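Long-range contacts in catalase (Bacillus pumilus, PDB 4QOP), which catalyses the breakdown of hydrogen peroxide into water and oxygen at a buried haem group: residues 97-102 and 150-155; 130-135 and 179-184. All coordinates share one frame; numbering follows the deposited sequence. Where two conformers were deposited one is given.

Contact 1: 97-102 and 150-155; sequences TVIHPK and LKPDPV. With HQE (benzene-1,4-diol), chain G.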
loop_
_atom_site.group_PDB
_atom_site.type_symbol
_atom_site.label_atom_id
_atom_site.label_comp_id
_atom_site.label_asym_id
_atom_site.label_seq_id
_atom_site.Cartn_x
_atom_site.Cartn_y
_atom_site.Cartn_z
ATOM N N THR A 97 -10.431 24.101 -3.036
ATOM C CA THR A 97 -9.520 24.959 -2.300
ATOM C C THR A 97 -8.109 24.384 -2.346
ATOM O O THR A 97 -7.852 23.486 -3.165
ATOM C CB THR A 97 -10.029 25.221 -0.865
ATOM O OG1 THR A 97 -10.085 24.005 -0.134
ATOM C CG2 THR A 97 -11.427 25.830 -0.895
ATOM N N VAL A 98 -7.192 24.862 -1.494
ATOM C CA VAL A 98 -5.814 24.400 -1.563
ATOM C C VAL A 98 -5.265 23.750 -0.291
ATOM O O VAL A 98 -4.737 22.629 -0.351
ATOM C CB VAL A 98 -4.864 25.557 -1.977
ATOM C CG1 VAL A 98 -3.403 25.079 -2.027
ATOM C CG2 VAL A 98 -5.232 26.112 -3.358
ATOM N N ILE A 99 -5.271 24.479 0.823
ATOM C CA ILE A 99 -4.391 24.173 1.935
ATOM C C ILE A 99 -5.027 23.185 2.934
ATOM O O ILE A 99 -4.382 22.198 3.315
ATOM C CB ILE A 99 -3.884 25.439 2.623
ATOM C CG1 ILE A 99 -2.904 26.183 1.696
ATOM C CG2 ILE A 99 -3.200 25.134 3.934
ATOM C CD1 ILE A 99 -1.582 25.475 1.377
ATOM N N HIS A 100 -6.274 23.409 3.333
ATOM C CA HIS A 100 -6.841 22.578 4.405
ATOM C C HIS A 100 -7.354 21.239 3.905
ATOM O O HIS A 100 -7.474 21.027 2.690
ATOM C CB HIS A 100 -7.881 23.377 5.223
ATOM C CG HIS A 100 -7.252 24.523 5.951
ATOM N ND1 HIS A 100 -6.794 24.424 7.257
ATOM C CD2 HIS A 100 -6.871 25.746 5.507
ATOM C CE1 HIS A 100 -6.243 25.574 7.611
ATOM N NE2 HIS A 100 -6.266 26.386 6.563
ATOM N N PRO A 101 -7.624 20.280 4.863
ATOM C CA PRO A 101 -7.928 18.915 4.440
ATOM C C PRO A 101 -9.314 18.768 3.865
ATOM O O PRO A 101 -10.076 19.745 3.780
ATOM C CB PRO A 101 -7.778 18.123 5.733
ATOM C CG PRO A 101 -6.765 18.896 6.540
ATOM C CD PRO A 101 -7.206 20.308 6.280
ATOM N N LYS A 102 -9.633 17.521 3.500
ATOM C CA LYS A 102 -10.948 17.147 3.092
ATOM C C LYS A 102 -11.817 17.623 4.270
ATOM O O LYS A 102 -11.433 17.526 5.430
ATOM C CB LYS A 102 -11.105 15.627 3.019
ATOM C CG LYS A 102 -10.742 15.004 1.701
ATOM C CD LYS A 102 -10.980 13.496 1.779
ATOM C CE LYS A 102 -12.424 13.115 1.474
ATOM N NZ LYS A 102 -12.959 13.794 0.257
ATOM N N LEU A 150 2.412 27.145 4.771
ATOM C CA LEU A 150 1.004 27.513 4.697
ATOM C C LEU A 150 0.097 26.563 5.492
ATOM O O LEU A 150 -0.954 26.961 6.026
ATOM C CB LEU A 150 0.562 27.560 3.214
ATOM C CG LEU A 150 1.033 28.768 2.390
ATOM C CD1 LEU A 150 0.885 28.482 0.921
ATOM C CD2 LEU A 150 0.206 29.996 2.748
ATOM N N LYS A 151 0.474 25.299 5.500
ATOM C CA LYS A 151 -0.341 24.248 6.107
ATOM C C LYS A 151 -0.395 24.461 7.610
ATOM O O LYS A 151 0.482 25.081 8.188
ATOM C CB LYS A 151 0.247 22.867 5.841
ATOM C CG LYS A 151 0.053 22.332 4.421
ATOM C CD LYS A 151 -1.203 21.534 4.320
ATOM C CE LYS A 151 -1.467 21.077 2.908
ATOM N NZ LYS A 151 -2.576 20.070 2.892
ATOM N N PRO A 152 -1.385 23.839 8.280
ATOM C CA PRO A 152 -1.334 23.844 9.713
ATOM C C PRO A 152 0.044 23.514 10.249
ATOM O O PRO A 152 0.702 22.612 9.772
ATOM C CB PRO A 152 -2.421 22.824 10.097
ATOM C CG PRO A 152 -3.454 22.968 9.006
ATOM C CD PRO A 152 -2.620 23.222 7.754
ATOM N N ASP A 153 0.464 24.254 11.264
ATOM C CA ASP A 153 1.675 23.996 12.010
ATOM C C ASP A 153 1.801 22.525 12.383
ATOM O O ASP A 153 0.830 21.922 12.855
ATOM C CB ASP A 153 1.644 24.901 13.283
ATOM C CG ASP A 153 2.849 24.751 14.182
ATOM O OD1 ASP A 153 3.027 23.691 14.801
ATOM O OD2 ASP A 153 3.600 25.733 14.377
ATOM N N PRO A 154 3.003 21.959 12.220
ATOM C CA PRO A 154 3.180 20.522 12.447
ATOM C C PRO A 154 3.083 20.069 13.902
ATOM O O PRO A 154 2.993 18.871 14.160
ATOM C CB PRO A 154 4.594 20.243 11.920
ATOM C CG PRO A 154 5.308 21.558 12.094
ATOM C CD PRO A 154 4.245 22.572 11.746
ATOM N N VAL A 155 3.093 21.005 14.835
ATOM C CA VAL A 155 2.856 20.709 16.258
ATOM C C VAL A 155 1.359 20.924 16.638
ATOM O O VAL A 155 0.767 20.118 17.321
ATOM C CB VAL A 155 3.780 21.544 17.172
ATOM C CG1 VAL A 155 3.669 21.082 18.629
ATOM C CG2 VAL A 155 5.213 21.440 16.698
HETATM C C1 HQE G . -4.189 31.810 2.961
HETATM C C2 HQE G . -4.272 30.782 2.030
HETATM C C3 HQE G . -3.311 30.647 1.064
HETATM O O3 HQE G . -3.380 29.663 0.125
HETATM C C4 HQE G . -2.241 31.525 1.033
HETATM C C5 HQE G . -2.137 32.545 1.967
HETATM C C6 HQE G . -3.123 32.685 2.934
HETATM O O6 HQE G . -3.028 33.686 3.847
HETATM O O HOH W 1 -5.327 20.189 0.889
#
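I99 and K151 bring two irregular backbones together, their CA atoms 5.8 Å apart. K151 is the first residue to leave the helical path at the end of helix 143-150, while 97-102 belongs to the loop that follows strand 88-96. A bend of the lysine chain at chi2 (-91°) turns its ammonium group back to the carbonyl of I99, where NZ donates to O over 2.8 Å. The C=O...donor angle of 153° makes this a nearly end-on approach, tilted a little from the carbonyl plane. NZ also donates to V55 O, and it makes a weak bond to a water lying within hydrogen-bonding distance of V98 O and H100 O. Next to this polar grip lies an apolar layer. The side chains of I99 and L150 cross at about a right angle, CD1 of I99 resting 3.5 Å from CB of L150, and CG2 of I99 lies 3.7 Å from K151 CA. P152 CG meets the H100 ring obliquely, 4.0 Å from ND1, and that ring also makes an edge-to-face contact with F240 of a second subunit. Benzene-1,4-diol is touched by L150 CD2, 3.4 Å from its C4, and by I99 CG1, 3.8 Å from its O3. The carbonyls of I99 and V55 probably stabilise the ammonium group near the like-charged R50 of the second subunit, while I99 and L150 present hydrocarbon to the diol.

Contact 2: 130-135 and 179-184; sequences NNLPIF and TWLFSD. With HEM (protoporphyrin IX containing Fe), chain E; HQE (benzene-1,4-diol), chain G.
The W180 indole carries P133 and I134 on one face. The proline comes from the direction opposite to the tryptophan, and its CD sits 3.7 Å from the centroid of the six-membered ring and 12° off the ring normal, a CH-pi contact. Its CG lies 3.6 Å from CH2 of W180. I134 takes the pyrrole end: with CG1 set between the backbone N and carbonyl carbon (chi1 50°) and the chain then extended, CD1 reaches to 3.6 Å from W180 CD1. L132 reaches both helix residues, its CD2 oblique to the ring, 4.1 Å from W180 CE3, and its CD1 4.2 Å from CD1 of L181. On its other branch L181 sets CD2 only 3.2 Å from C4 of benzene-1,4-diol. K428 makes a cation-pi contact with the indole. Were W180 replaced by an alanine, a gap would probably open against P133 and I134, and K428 would lose its aromatic partner. In the last helical turn, W180 O accepts from S183 OG (2.7 Å, in the carbonyl plane) and S183 N, fixing the turn. The join between the segments is thus apolar and CH-pi packing, beside which F135 covers a haem methyl, CMC, with one ring face.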
loop_
_atom_site.group_PDB
_atom_site.type_symbol
_atom_site.label_atom_id
_atom_site.label_comp_id
_atom_site.label_asym_id
_atom_site.label_seq_id
_atom_site.Cartn_x
_atom_site.Cartn_y
_atom_site.Cartn_z
ATOM N N ASN A 130 -5.721 27.324 -11.805
ATOM C CA ASN A 130 -6.303 27.935 -10.641
ATOM C C ASN A 130 -7.162 29.148 -11.058
ATOM O O ASN A 130 -7.039 29.630 -12.151
ATOM C CB ASN A 130 -5.191 28.461 -9.720
ATOM C CG ASN A 130 -4.667 27.427 -8.725
ATOM O OD1 ASN A 130 -5.309 26.406 -8.448
ATOM N ND2 ASN A 130 -3.547 27.746 -8.108
ATOM N N ASN A 131 -8.001 29.679 -10.194
ATOM C CA ASN A 131 -8.692 30.947 -10.525
ATOM C C ASN A 131 -7.731 32.097 -10.787
ATOM O O ASN A 131 -7.777 32.731 -11.863
ATOM C CB ASN A 131 -9.807 31.289 -9.488
ATOM C CG ASN A 131 -9.270 31.578 -8.113
ATOM O OD1 ASN A 131 -8.227 31.049 -7.721
ATOM N ND2 ASN A 131 -9.954 32.445 -7.386
ATOM N N LEU A 132 -6.784 32.316 -9.866
ATOM C CA LEU A 132 -5.814 33.425 -9.970
ATOM C C LEU A 132 -4.699 33.148 -11.004
ATOM O O LEU A 132 -4.273 32.014 -11.176
ATOM C CB LEU A 132 -5.173 33.721 -8.602
ATOM C CG LEU A 132 -6.110 33.963 -7.407
ATOM C CD1 LEU A 132 -5.277 34.183 -6.155
ATOM C CD2 LEU A 132 -7.011 35.151 -7.642
ATOM N N PRO A 133 -4.251 34.188 -11.734
ATOM C CA PRO A 133 -3.510 33.939 -12.989
ATOM C C PRO A 133 -1.971 33.833 -12.832
ATOM O O PRO A 133 -1.273 33.523 -13.826
ATOM C CB PRO A 133 -3.891 35.172 -13.861
ATOM C CG PRO A 133 -4.059 36.224 -12.864
ATOM C CD PRO A 133 -4.708 35.583 -11.658
ATOM N N ILE A 134 -1.485 33.965 -11.598
ATOM C CA ILE A 134 -0.042 33.867 -11.288
ATOM C C ILE A 134 0.197 32.965 -10.092
ATOM O O ILE A 134 -0.749 32.414 -9.523
ATOM C CB ILE A 134 0.518 35.245 -11.005
ATOM C CG1 ILE A 134 -0.383 35.963 -9.960
ATOM C CG2 ILE A 134 0.518 36.085 -12.273
ATOM C CD1 ILE A 134 0.289 37.126 -9.297
ATOM N N PHE A 135 1.438 32.805 -9.675
ATOM C CA PHE A 135 1.705 31.969 -8.483
ATOM C C PHE A 135 2.733 32.620 -7.545
ATOM O O PHE A 135 3.324 33.628 -7.888
ATOM C CB PHE A 135 2.191 30.582 -8.884
ATOM C CG PHE A 135 1.818 29.480 -7.892
ATOM C CD1 PHE A 135 0.502 29.181 -7.658
ATOM C CD2 PHE A 135 2.789 28.717 -7.281
ATOM C CE1 PHE A 135 0.143 28.174 -6.781
ATOM C CE2 PHE A 135 2.455 27.677 -6.427
ATOM C CZ PHE A 135 1.132 27.419 -6.165
ATOM N N THR A 179 -0.801 40.232 -3.561
ATOM C CA THR A 179 -1.596 41.375 -3.942
ATOM C C THR A 179 -2.956 40.991 -4.620
ATOM O O THR A 179 -3.913 41.768 -4.565
ATOM C CB THR A 179 -0.702 42.294 -4.814
ATOM O OG1 THR A 179 0.474 42.609 -4.052
ATOM C CG2 THR A 179 -1.432 43.576 -5.176
ATOM N N TRP A 180 -3.015 39.824 -5.268
ATOM C CA TRP A 180 -4.277 39.294 -5.743
ATOM C C TRP A 180 -5.019 38.558 -4.614
ATOM O O TRP A 180 -6.208 38.771 -4.404
ATOM C CB TRP A 180 -4.087 38.313 -6.898
ATOM C CG TRP A 180 -3.704 38.862 -8.216
ATOM C CD1 TRP A 180 -2.500 39.330 -8.566
ATOM C CD2 TRP A 180 -4.519 38.898 -9.398
ATOM N NE1 TRP A 180 -2.501 39.694 -9.891
ATOM C CE2 TRP A 180 -3.737 39.455 -10.418
ATOM C CE3 TRP A 180 -5.858 38.564 -9.668
ATOM C CZ2 TRP A 180 -4.228 39.695 -11.696
ATOM C CZ3 TRP A 180 -6.340 38.773 -10.930
ATOM C CH2 TRP A 180 -5.528 39.351 -11.939
ATOM N N LEU A 181 -4.293 37.721 -3.888
ATOM C CA LEU A 181 -4.891 36.798 -2.939
ATOM C C LEU A 181 -5.557 37.535 -1.785
ATOM O O LEU A 181 -6.536 37.021 -1.209
ATOM C CB LEU A 181 -3.830 35.806 -2.403
ATOM C CG LEU A 181 -4.299 34.776 -1.385
ATOM C CD1 LEU A 181 -5.307 33.823 -1.995
ATOM C CD2 LEU A 181 -3.116 34.002 -0.860
ATOM N N PHE A 182 -5.011 38.700 -1.402
ATOM C CA PHE A 182 -5.590 39.459 -0.269
ATOM C C PHE A 182 -6.540 40.544 -0.690
ATOM O O PHE A 182 -7.032 41.293 0.166
ATOM C CB PHE A 182 -4.490 39.976 0.683
ATOM C CG PHE A 182 -3.990 38.917 1.633
ATOM C CD1 PHE A 182 -2.957 38.087 1.268
ATOM C CD2 PHE A 182 -4.569 38.758 2.869
ATOM C CE1 PHE A 182 -2.499 37.108 2.130
ATOM C CE2 PHE A 182 -4.139 37.784 3.740
ATOM C CZ PHE A 182 -3.082 36.960 3.379
ATOM N N SER A 183 -6.834 40.649 -1.991
ATOM C CA SER A 183 -8.084 41.278 -2.434
ATOM C C SER A 183 -9.214 40.374 -2.004
ATOM O O SER A 183 -8.981 39.286 -1.487
ATOM C CB SER A 183 -8.082 41.510 -3.955
ATOM O OG SER A 183 -8.384 40.347 -4.693
ATOM N N ASP A 184 -10.448 40.789 -2.189
ATOM C CA ASP A 184 -11.527 39.879 -1.872
ATOM C C ASP A 184 -11.616 38.683 -2.864
ATOM O O ASP A 184 -12.374 37.761 -2.612
ATOM C CB ASP A 184 -12.883 40.571 -1.769
ATOM C CG ASP A 184 -12.983 41.540 -0.555
ATOM O OD1 ASP A 184 -12.320 41.387 0.478
ATOM O OD2 ASP A 184 -13.769 42.499 -0.678
HETATM C CHA HEM E . -3.128 19.338 -7.166
HETATM C CHB HEM E . 1.722 19.690 -6.881
HETATM C CHC HEM E . 1.484 24.234 -8.727
HETATM C CHD HEM E . -3.311 23.567 -9.506
HETATM C C1A HEM E . -1.798 19.075 -6.916
HETATM C C2A HEM E . -1.353 17.829 -6.369
HETATM C C3A HEM E . 0.006 17.918 -6.301
HETATM C C4A HEM E . 0.419 19.206 -6.804
HETATM C CMA HEM E . 0.927 16.838 -5.784
HETATM C CAA HEM E . -2.228 16.646 -5.971
HETATM C CBA HEM E . -2.615 15.843 -7.245
HETATM C CGA HEM E . -3.397 14.558 -7.040
HETATM O O1A HEM E . -4.186 14.160 -7.950
HETATM O O2A HEM E . -3.249 13.860 -5.987
HETATM C C1B HEM E . 2.048 20.983 -7.365
HETATM C C2B HEM E . 3.388 21.489 -7.430
HETATM C C3B HEM E . 3.333 22.763 -7.908
HETATM C C4B HEM E . 1.914 23.029 -8.194
HETATM C CMB HEM E . 4.649 20.792 -7.006
HETATM C CAB HEM E . 4.456 23.661 -8.235
HETATM C CBB HEM E . 5.681 23.159 -8.287
HETATM C C1C HEM E . 0.156 24.419 -9.101
HETATM C C2C HEM E . -0.282 25.411 -9.973
HETATM C C3C HEM E . -1.638 25.235 -10.174
HETATM C C4C HEM E . -2.035 24.079 -9.478
HETATM C CMC HEM E . 0.603 26.470 -10.548
HETATM C CAC HEM E . -2.492 25.983 -11.066
HETATM C CBC HEM E . -1.880 26.723 -11.976
HETATM C C1D HEM E . -3.606 22.341 -8.915
HETATM C C2D HEM E . -4.986 21.819 -8.890
HETATM C C3D HEM E . -4.931 20.638 -8.243
HETATM C C4D HEM E . -3.522 20.464 -7.865
HETATM C CMD HEM E . -6.211 22.454 -9.500
HETATM C CAD HEM E . -6.101 19.724 -7.968
HETATM C CBD HEM E . -6.430 18.861 -9.192
HETATM C CGD HEM E . -7.607 17.986 -8.796
HETATM O O1D HEM E . -7.467 16.747 -8.518
HETATM O O2D HEM E . -8.727 18.528 -8.699
HETATM N NA HEM E . -0.701 19.897 -7.195
HETATM N NB HEM E . 1.213 21.932 -7.834
HETATM N NC HEM E . -0.898 23.599 -8.866
HETATM N ND HEM E . -2.751 21.507 -8.301
HETATM FE FE HEM E . -0.882 21.703 -8.035
HETATM C C1 HQE G . -4.189 31.810 2.961
HETATM C C2 HQE G . -4.272 30.782 2.030
HETATM C C3 HQE G . -3.311 30.647 1.064
HETATM O O3 HQE G . -3.380 29.663 0.125
HETATM C C4 HQE G . -2.241 31.525 1.033
HETATM C C5 HQE G . -2.137 32.545 1.967
HETATM C C6 HQE G . -3.123 32.685 2.934
HETATM O O6 HQE G . -3.028 33.686 3.847
#

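How the contacts relate
From the N terminus, strand 88-96 leads into 97-102, and strands 113-120 and 123-130 of the antiparallel sheet deliver 130-135. Contact 1 closes a loop of 47 intervening residues, joining the loop after strand 88-96 to the end of helix 143-150. Contact 2 closes 43 residues without a strand, joining the loop after strand 123-130 to the end of helix 175-181. The closures cross, because 130-135 lies between the two segments of contact 1, and 150-155 between those of contact 2. Their centres are about 18 Å apart, yet both reach the same benzene-1,4-diol: L150 and L181 lie against opposite faces of its ring, holding it between the C-terminal ends of helices 143-150 and 175-181.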